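Local structure of SUMO-1 cysteine protease S273R (African swine fever virus pig/Kenya/KEN-50/1950, 6LJ9) at residues Asp179-Glu184 with Gln206-Ile211. The protein is a viral cysteine protease that probably matures the pp220 and pp62 polyproteins into core-shell proteins and blunts host innate immune signalling. Numbering follows the deposited sequence.
Sequences DCWSIE and QQLLKI
Trp181 presents the six-membered half of its indole to Leu208 and Ile211, and the contact is wholly apolar: no hydrogen bond links the two segments. Leu208 arrives at the indole edge. Its CD2 methyl lies near the ring plane, 3.7 Å from Trp181 CZ3, while Leu208 CD1 is 4.0 Å from Trp181 CE3, so both methyls of the fork reach this border of the ring. Ile211 meets the adjoining CZ3-CH2 edge: its CD1 sits in the ring plane at 3.8 Å from Trp181 CH2, and its CG1 approaches obliquely, 3.8 Å from Trp181 CZ3. Both aliphatic side chains cross the indole at roughly a right angle.

With chi1 at -62°, Trp181 CG stands anti to its carbonyl carbon, and the bond from CA already heads toward segment 206-211. Ile211 holds CG1 between its backbone N and carbonyl carbon (chi1 65°), which swings the ethyl branch back to the ring. The backbone bond from Ile211 N to Leu208 O, 3.2 Å long, spans the turn that carries both residues to the same indole.

Further out, His212 stacks on the Trp181 ring and Tyr133 meets it with planes inclined at about 35°. Ser182, pointing away from the contact, has its OG between two possible acceptors, Glu184 OE2 and Asp179 OD2 of the second subunit. The contact belongs to the beta-alpha-beta unit formed by strand 181-186, helix 195-208 and strand 215-220, within the Ulp1-type catalytic domain but away from the active site. It joins Trp181 on strand 181-186 to the last residues of helix 195-208 and the turn that follows, with Leu208 also touching Val174 and Val215 on the flanking strands and Ile211 packing against helix 129-134.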
# COMPACT_ATOMS: atom_id res chain seq x y z
N ASP B 179 -7.67 -11.73 -6.20
CA ASP B 179 -8.67 -12.09 -7.20
C ASP B 179 -9.90 -12.73 -6.57
O ASP B 179 -10.98 -12.70 -7.17
CB ASP B 179 -8.07 -13.02 -8.25
CG ASP B 179 -8.88 -13.05 -9.54
OD1 ASP B 179 -9.24 -11.97 -10.04
OD2 ASP B 179 -9.14 -14.16 -10.05
N CYS B 180 -9.75 -13.31 -5.37
CA CYS B 180 -10.86 -13.84 -4.59
C CYS B 180 -10.93 -13.06 -3.29
O CYS B 180 -10.07 -13.22 -2.42
CB CYS B 180 -10.69 -15.33 -4.32
SG CYS B 180 -11.71 -15.95 -2.97
N TRP B 181 -11.94 -12.20 -3.16
CA TRP B 181 -12.13 -11.44 -1.94
C TRP B 181 -12.71 -12.34 -0.85
O TRP B 181 -13.49 -13.25 -1.12
CB TRP B 181 -13.06 -10.25 -2.19
CG TRP B 181 -12.52 -9.27 -3.19
CD1 TRP B 181 -11.34 -9.35 -3.86
CD2 TRP B 181 -13.15 -8.05 -3.62
NE1 TRP B 181 -11.19 -8.26 -4.69
CE2 TRP B 181 -12.29 -7.45 -4.56
CE3 TRP B 181 -14.35 -7.41 -3.30
CZ2 TRP B 181 -12.59 -6.24 -5.18
CZ3 TRP B 181 -14.65 -6.21 -3.92
CH2 TRP B 181 -13.77 -5.64 -4.85
N SER B 182 -12.29 -12.09 0.38
CA SER B 182 -12.68 -12.93 1.51
C SER B 182 -13.14 -12.07 2.67
O SER B 182 -12.54 -11.04 2.98
CB SER B 182 -11.52 -13.83 1.95
OG SER B 182 -10.38 -13.05 2.29
N ILE B 183 -14.22 -12.51 3.31
CA ILE B 183 -14.70 -11.94 4.56
C ILE B 183 -14.35 -12.93 5.66
O ILE B 183 -14.83 -14.07 5.66
CB ILE B 183 -16.22 -11.67 4.51
CG1 ILE B 183 -16.55 -10.77 3.32
CG2 ILE B 183 -16.69 -11.04 5.81
CD1 ILE B 183 -18.00 -10.79 2.93
N GLU B 184 -13.50 -12.50 6.59
CA GLU B 184 -12.86 -13.40 7.53
C GLU B 184 -13.28 -13.09 8.96
O GLU B 184 -13.35 -11.92 9.36
CB GLU B 184 -11.33 -13.32 7.40
CG GLU B 184 -10.84 -13.45 5.97
CD GLU B 184 -9.40 -13.03 5.81
OE1 GLU B 184 -8.70 -12.88 6.83
OE2 GLU B 184 -8.96 -12.84 4.65
N GLN B 206 -23.02 -10.04 -0.34
CA GLN B 206 -23.92 -9.62 -1.42
C GLN B 206 -23.54 -8.26 -1.96
O GLN B 206 -23.63 -8.01 -3.17
CB GLN B 206 -25.37 -9.62 -0.92
CG GLN B 206 -25.97 -11.00 -0.78
CD GLN B 206 -25.99 -11.77 -2.09
OE1 GLN B 206 -26.33 -11.22 -3.13
NE2 GLN B 206 -25.62 -13.04 -2.03
N GLN B 207 -23.11 -7.35 -1.08
CA GLN B 207 -22.65 -6.04 -1.53
C GLN B 207 -21.42 -6.17 -2.42
O GLN B 207 -21.36 -5.59 -3.51
CB GLN B 207 -22.36 -5.14 -0.33
CG GLN B 207 -23.58 -4.73 0.46
CD GLN B 207 -23.25 -3.79 1.61
OE1 GLN B 207 -22.12 -3.76 2.09
NE2 GLN B 207 -24.24 -3.01 2.04
N LEU B 208 -20.43 -6.94 -1.96
CA LEU B 208 -19.19 -7.07 -2.73
C LEU B 208 -19.40 -7.86 -4.01
O LEU B 208 -18.64 -7.68 -4.97
CB LEU B 208 -18.11 -7.72 -1.86
CG LEU B 208 -17.61 -6.86 -0.70
CD1 LEU B 208 -16.54 -7.59 0.09
CD2 LEU B 208 -17.09 -5.53 -1.22
N LEU B 209 -20.40 -8.73 -4.06
CA LEU B 209 -20.71 -9.45 -5.29
C LEU B 209 -21.24 -8.54 -6.39
O LEU B 209 -21.38 -8.99 -7.53
CB LEU B 209 -21.73 -10.56 -5.01
CG LEU B 209 -21.17 -11.89 -4.49
CD1 LEU B 209 -22.30 -12.85 -4.15
CD2 LEU B 209 -20.22 -12.50 -5.51
N LYS B 210 -21.54 -7.28 -6.07
CA LYS B 210 -21.97 -6.32 -7.08
C LYS B 210 -20.80 -5.69 -7.83
O LYS B 210 -20.99 -5.19 -8.94
CB LYS B 210 -22.82 -5.21 -6.44
CG LYS B 210 -24.11 -5.70 -5.77
CD LYS B 210 -24.90 -4.54 -5.20
CE LYS B 210 -24.11 -3.82 -4.11
NZ LYS B 210 -24.69 -2.52 -3.72
N ILE B 211 -19.60 -5.70 -7.25
CA ILE B 211 -18.42 -5.13 -7.88
C ILE B 211 -17.30 -6.15 -8.08
O ILE B 211 -16.26 -5.80 -8.64
CB ILE B 211 -17.89 -3.92 -7.08
CG1 ILE B 211 -17.38 -4.36 -5.71
CG2 ILE B 211 -18.97 -2.86 -6.94
CD1 ILE B 211 -16.75 -3.24 -4.91